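Local coordinates for protein Proline/betaine transporter, RALF (PDB 4D7R) that probably acts as a guanine-nucleotide exchange factor through its Sec7 domain, in a chimera that joins this Rickettsia domain to a Legionella capping domain, at residues N147-I150 with D151-K155; A157-I160 with L161-T165. One frame throughout, in Å; residues are numbered along the deposited sequence. Where two conformers were deposited one is given.

Both contacts are local, within the Rickettsia-derived Sec7 domain, in series along the chain, with centres about 12 Å apart. Contact 1 is the bend that joins helix 129-146 to helix 155-173; contact 2 is an early part of that second helix. Ser154 leads from one to the other, its OG capping Ala157 N. Ile152 supplies a packed link: its CG2 lies 3.7 Å from Ala157 CB and its CD1 3.9 Å from Leu161 CD2. Contact 1 is more peripheral: its centre lies about 27 Å from the centre of the chain, against about 18 Å for that of contact 2, whose tyrosines reach the grafted capping domain. The loop thus leads into a helix meeting both parts.

Contact 1 (N147-I150 with D151-K155); sequences NLNI and DINSK
Asn149 meets Ile152 through its backbone: its CA lies 3.2 Å from Ile152 O, a CA-H...O contact with 133° at the hydrogen. The end of the Asn153 side chain turns back toward Asn149. With chi1 at -64°, Asn153 CG stands beside its own backbone N and anti to the carbonyl carbon, which brings Asn153 OD1 within 4.1 Å of Asn149 CB. At the other end of the bend Ile150 and Asp151 cross at a slant, the CG2 branch of Ile150 coming 3.8 Å from Asp151 OD2. Residues 147-150 form a type II beta turn: Ile150 N bonds to Asn147 O at 3.1 Å, and Leu148 and Asn149 hold the two middle positions, Asn149 in a left-handed conformation. A water inside the loop spans the segments, donating to Asn147 O at 2.7 Å and accepting from Asp151 N at 2.9 Å. Ile152 packs inward against Phe205 of helix 203-215. Asn147 O therefore has two donors, the turn N-H and the water, so backbone groups and one water tie the two segments, while the Asn147 side-chain amide, bonded to Phe107 O, Tyr143 O and Glu109 N, ties the turn to the surrounding fold.

Contact 2 (A157-I160 with L161-T165); sequences AAYI and LAYQT
Tyr163 folds its side chain back over the preceding turn of helix 155-173, against Tyr159 and Ile160. Its chi1 of 81° sets CG between the backbone N and the carbonyl carbon, which swings the ring toward the 157-160 segment. From CB outward, Tyr163 CB and CG pass the carbonyl oxygen of Tyr159, and CG also nears that of Ile160. Tyr163 CD2 is 3.5 Å from Tyr159 O and 3.7 Å from Tyr159 CE2, over one face of that ring. Tyr163 CE2 lies 3.7 Å from Ile160 CA, whose hydrogen-bearing carbon sits over the face of the Tyr163 ring, a CH-pi contact 28° off the ring normal. Further out, Tyr163 CZ is 3.9 Å from Ile160 CG2, and Tyr163 OH meets Ile160 CG2 at 3.8 Å, so that Ile160 runs alongside the ring, pointing the same way. The two tyrosines form an offset edge-to-face pair, centroids 5.3 Å apart and planes at 74°, with the edge supplied by Tyr163.

Four successive backbone bonds, from Leu161 N to Ala157 O through Gln164 N to Ile160 O, make the regular i to i+4 pattern of an alpha-helix along the same stretch. One turn on, Leu161 O takes a second donor: Thr165 OG1 reaches Leu161 O at 2.7 Å from the face opposite to that used by Thr165 N. Tyr159 OH bonds to Asp133 within the Sec7 domain and to Lys275 and Trp277 of the Legionella capping domain, and Trp277 also stacks on Tyr163. Those last partners cross an engineered junction. Within the helix, apolar and aromatic contacts hold the Tyr163 ring against Tyr159 and Ile160, whereas the Tyr159 hydroxyl is bonded by residues outside it; the pair thus joins carbon packing to a polar grip at the face where the two fused parts meet.

Contact 1 (N147-I150 with D151-K155)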
loop_
_atom_site.group_PDB
_atom_site.type_symbol
_atom_site.label_atom_id
_atom_site.label_comp_id
_atom_site.label_asym_id
_atom_site.label_seq_id
_atom_site.Cartn_x
_atom_site.Cartn_y
_atom_site.Cartn_z
ATOM N N ASN A 147 -3.951 24.315 -8.794
ATOM C CA ASN A 147 -4.491 24.699 -10.097
ATOM C C ASN A 147 -6.010 24.778 -9.979
ATOM O O ASN A 147 -6.735 24.242 -10.819
ATOM C CB ASN A 147 -4.083 23.657 -11.145
ATOM C CG ASN A 147 -2.606 23.597 -11.384
ATOM O OD1 ASN A 147 -2.055 24.448 -12.080
ATOM N ND2 ASN A 147 -1.924 22.646 -10.742
ATOM N N LEU A 148 -6.478 25.431 -8.906
ATOM C CA LEU A 148 -7.875 25.525 -8.529
ATOM C C LEU A 148 -8.855 25.878 -9.636
ATOM O O LEU A 148 -8.828 26.987 -10.162
ATOM C CB LEU A 148 -8.029 26.461 -7.322
ATOM C CG LEU A 148 -9.204 26.177 -6.402
ATOM C CD1 LEU A 148 -8.843 25.104 -5.378
ATOM C CD2 LEU A 148 -9.666 27.460 -5.717
ATOM N N ASN A 149 -9.697 24.911 -10.013
ATOM C CA ASN A 149 -10.746 25.088 -11.027
ATOM C C ASN A 149 -10.256 25.525 -12.409
ATOM O O ASN A 149 -11.054 26.028 -13.187
ATOM C CB ASN A 149 -11.892 25.981 -10.498
ATOM C CG ASN A 149 -12.367 25.602 -9.120
ATOM O OD1 ASN A 149 -12.630 24.431 -8.820
ATOM N ND2 ASN A 149 -12.468 26.585 -8.246
ATOM N N ILE A 150 -8.962 25.302 -12.738
ATOM C CA ILE A 150 -8.440 25.636 -14.066
ATOM C C ILE A 150 -8.891 24.531 -15.051
ATOM O O ILE A 150 -9.639 24.817 -15.970
ATOM C CB ILE A 150 -6.901 25.889 -14.101
ATOM C CG1 ILE A 150 -6.502 27.103 -13.213
ATOM C CG2 ILE A 150 -6.433 26.095 -15.555
ATOM C CD1 ILE A 150 -5.009 27.216 -12.927
ATOM N N ASP A 151 -8.454 23.279 -14.831
ATOM C CA ASP A 151 -8.807 22.130 -15.665
ATOM C C ASP A 151 -9.591 21.110 -14.863
ATOM O O ASP A 151 -10.313 20.295 -15.442
ATOM C CB ASP A 151 -7.543 21.467 -16.214
ATOM C CG ASP A 151 -6.696 22.365 -17.087
ATOM O OD1 ASP A 151 -7.204 22.825 -18.123
ATOM O OD2 ASP A 151 -5.513 22.599 -16.733
ATOM N N ILE A 152 -9.422 21.133 -13.530
ATOM C CA ILE A 152 -10.066 20.191 -12.611
ATOM C C ILE A 152 -10.841 20.991 -11.589
ATOM O O ILE A 152 -10.294 21.912 -10.987
ATOM C CB ILE A 152 -9.023 19.241 -11.947
ATOM C CG1 ILE A 152 -8.121 18.518 -13.008
ATOM C CG2 ILE A 152 -9.699 18.266 -10.976
ATOM C CD1 ILE A 152 -6.891 17.744 -12.423
ATOM N N ASN A 153 -12.106 20.618 -11.387
ATOM C CA ASN A 153 -13.054 21.350 -10.552
ATOM C C ASN A 153 -13.185 20.964 -9.087
ATOM O O ASN A 153 -13.837 21.701 -8.346
ATOM C CB ASN A 153 -14.418 21.380 -11.224
ATOM C CG ASN A 153 -14.465 22.119 -12.532
ATOM O OD1 ASN A 153 -13.695 23.045 -12.786
ATOM N ND2 ASN A 153 -15.385 21.714 -13.391
ATOM N N SER A 154 -12.633 19.804 -8.669
ATOM C CA SER A 154 -12.704 19.346 -7.276
ATOM C C SER A 154 -11.607 18.338 -6.986
ATOM O O SER A 154 -11.001 17.795 -7.927
ATOM C CB SER A 154 -14.068 18.717 -6.963
ATOM O OG SER A 154 -14.186 17.420 -7.537
ATOM N N LYS A 155 -11.342 18.079 -5.686
ATOM C CA LYS A 155 -10.351 17.075 -5.281
ATOM C C LYS A 155 -10.818 15.663 -5.718
ATOM O O LYS A 155 -9.989 14.849 -6.122
ATOM C CB LYS A 155 -10.027 17.161 -3.770
ATOM C CG LYS A 155 -11.127 16.700 -2.824
ATOM C CD LYS A 155 -10.723 16.834 -1.363
ATOM C CE LYS A 155 -11.817 16.391 -0.420
ATOM N NZ LYS A 155 -12.079 14.930 -0.505
HETATM O O HOH W 1 -6.819 22.299 -12.657
#

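Contact 2 (A157-I160 with L161-T165)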
loop_
_atom_site.group_PDB
_atom_site.type_symbol
_atom_site.label_atom_id
_atom_site.label_comp_id
_atom_site.label_asym_id
_atom_site.label_seq_id
_atom_site.Cartn_x
_atom_site.Cartn_y
_atom_site.Cartn_z
ATOM N N ALA A 157 -12.650 14.971 -8.464
ATOM C CA ALA A 157 -12.383 14.924 -9.912
ATOM C C ALA A 157 -10.894 14.630 -10.133
ATOM O O ALA A 157 -10.558 13.827 -11.004
ATOM C CB ALA A 157 -12.754 16.254 -10.557
ATOM N N ALA A 158 -10.000 15.240 -9.330
ATOM C CA ALA A 158 -8.547 14.996 -9.458
ATOM C C ALA A 158 -8.202 13.522 -9.187
ATOM O O ALA A 158 -7.408 12.907 -9.910
ATOM C CB ALA A 158 -7.778 15.908 -8.514
ATOM N N TYR A 159 -8.887 12.947 -8.200
ATOM C CA TYR A 159 -8.677 11.569 -7.770
ATOM C C TYR A 159 -9.212 10.591 -8.791
ATOM O O TYR A 159 -8.501 9.647 -9.113
ATOM C CB TYR A 159 -9.272 11.344 -6.377
ATOM C CG TYR A 159 -9.302 9.898 -5.934
ATOM C CD1 TYR A 159 -8.147 9.259 -5.496
ATOM C CD2 TYR A 159 -10.496 9.182 -5.913
ATOM C CE1 TYR A 159 -8.176 7.937 -5.064
ATOM C CE2 TYR A 159 -10.537 7.859 -5.482
ATOM C CZ TYR A 159 -9.381 7.250 -5.032
ATOM O OH TYR A 159 -9.433 5.962 -4.582
ATOM N N ILE A 160 -10.424 10.828 -9.337
ATOM C CA ILE A 160 -10.981 9.938 -10.352
ATOM C C ILE A 160 -10.108 9.993 -11.611
ATOM O O ILE A 160 -9.773 8.941 -12.143
ATOM C CB ILE A 160 -12.483 10.199 -10.629
ATOM C CG1 ILE A 160 -13.291 10.060 -9.314
ATOM C CG2 ILE A 160 -13.021 9.223 -11.722
ATOM C CD1 ILE A 160 -14.537 10.891 -9.196
ATOM N N LEU A 161 -9.654 11.205 -12.010
ATOM C CA LEU A 161 -8.783 11.362 -13.181
ATOM C C LEU A 161 -7.483 10.583 -13.007
ATOM O O LEU A 161 -7.058 9.913 -13.950
ATOM C CB LEU A 161 -8.525 12.850 -13.468
ATOM C CG LEU A 161 -7.623 13.195 -14.660
ATOM C CD1 LEU A 161 -8.250 12.793 -16.000
ATOM C CD2 LEU A 161 -7.302 14.656 -14.688
ATOM N N ALA A 162 -6.927 10.612 -11.809
ATOM C CA ALA A 162 -5.678 9.936 -11.541
ATOM C C ALA A 162 -5.850 8.404 -11.600
ATOM O O ALA A 162 -5.080 7.758 -12.236
ATOM C CB ALA A 162 -5.105 10.353 -10.209
ATOM N N TYR A 163 -6.882 7.859 -10.955
ATOM C CA TYR A 163 -7.055 6.418 -10.971
ATOM C C TYR A 163 -7.434 5.888 -12.352
ATOM O O TYR A 163 -6.970 4.840 -12.729
ATOM C CB TYR A 163 -7.873 5.848 -9.806
ATOM C CG TYR A 163 -9.372 5.879 -9.839
ATOM C CD1 TYR A 163 -10.085 5.191 -10.780
ATOM C CD2 TYR A 163 -10.084 6.551 -8.861
ATOM C CE1 TYR A 163 -11.438 5.222 -10.783
ATOM C CE2 TYR A 163 -11.429 6.571 -8.864
ATOM C CZ TYR A 163 -12.104 5.901 -9.818
ATOM O OH TYR A 163 -13.439 5.912 -9.813
ATOM N N GLN A 164 -8.188 6.684 -13.114
ATOM C CA GLN A 164 -8.562 6.312 -14.478
ATOM C C GLN A 164 -7.327 6.327 -15.388
ATOM O O GLN A 164 -7.235 5.496 -16.281
ATOM C CB GLN A 164 -9.694 7.203 -15.036
ATOM C CG GLN A 164 -11.051 6.990 -14.370
ATOM C CD GLN A 164 -11.856 5.832 -14.919
ATOM O OE1 GLN A 164 -11.617 5.323 -16.018
ATOM N NE2 GLN A 164 -12.908 5.469 -14.206
ATOM N N THR A 165 -6.365 7.235 -15.132
ATOM C CA THR A 165 -5.131 7.372 -15.925
ATOM C C THR A 165 -4.228 6.179 -15.631
ATOM O O THR A 165 -3.614 5.624 -16.542
ATOM C CB THR A 165 -4.440 8.726 -15.625
ATOM O OG1 THR A 165 -5.300 9.793 -15.982
ATOM C CG2 THR A 165 -3.133 8.896 -16.377
#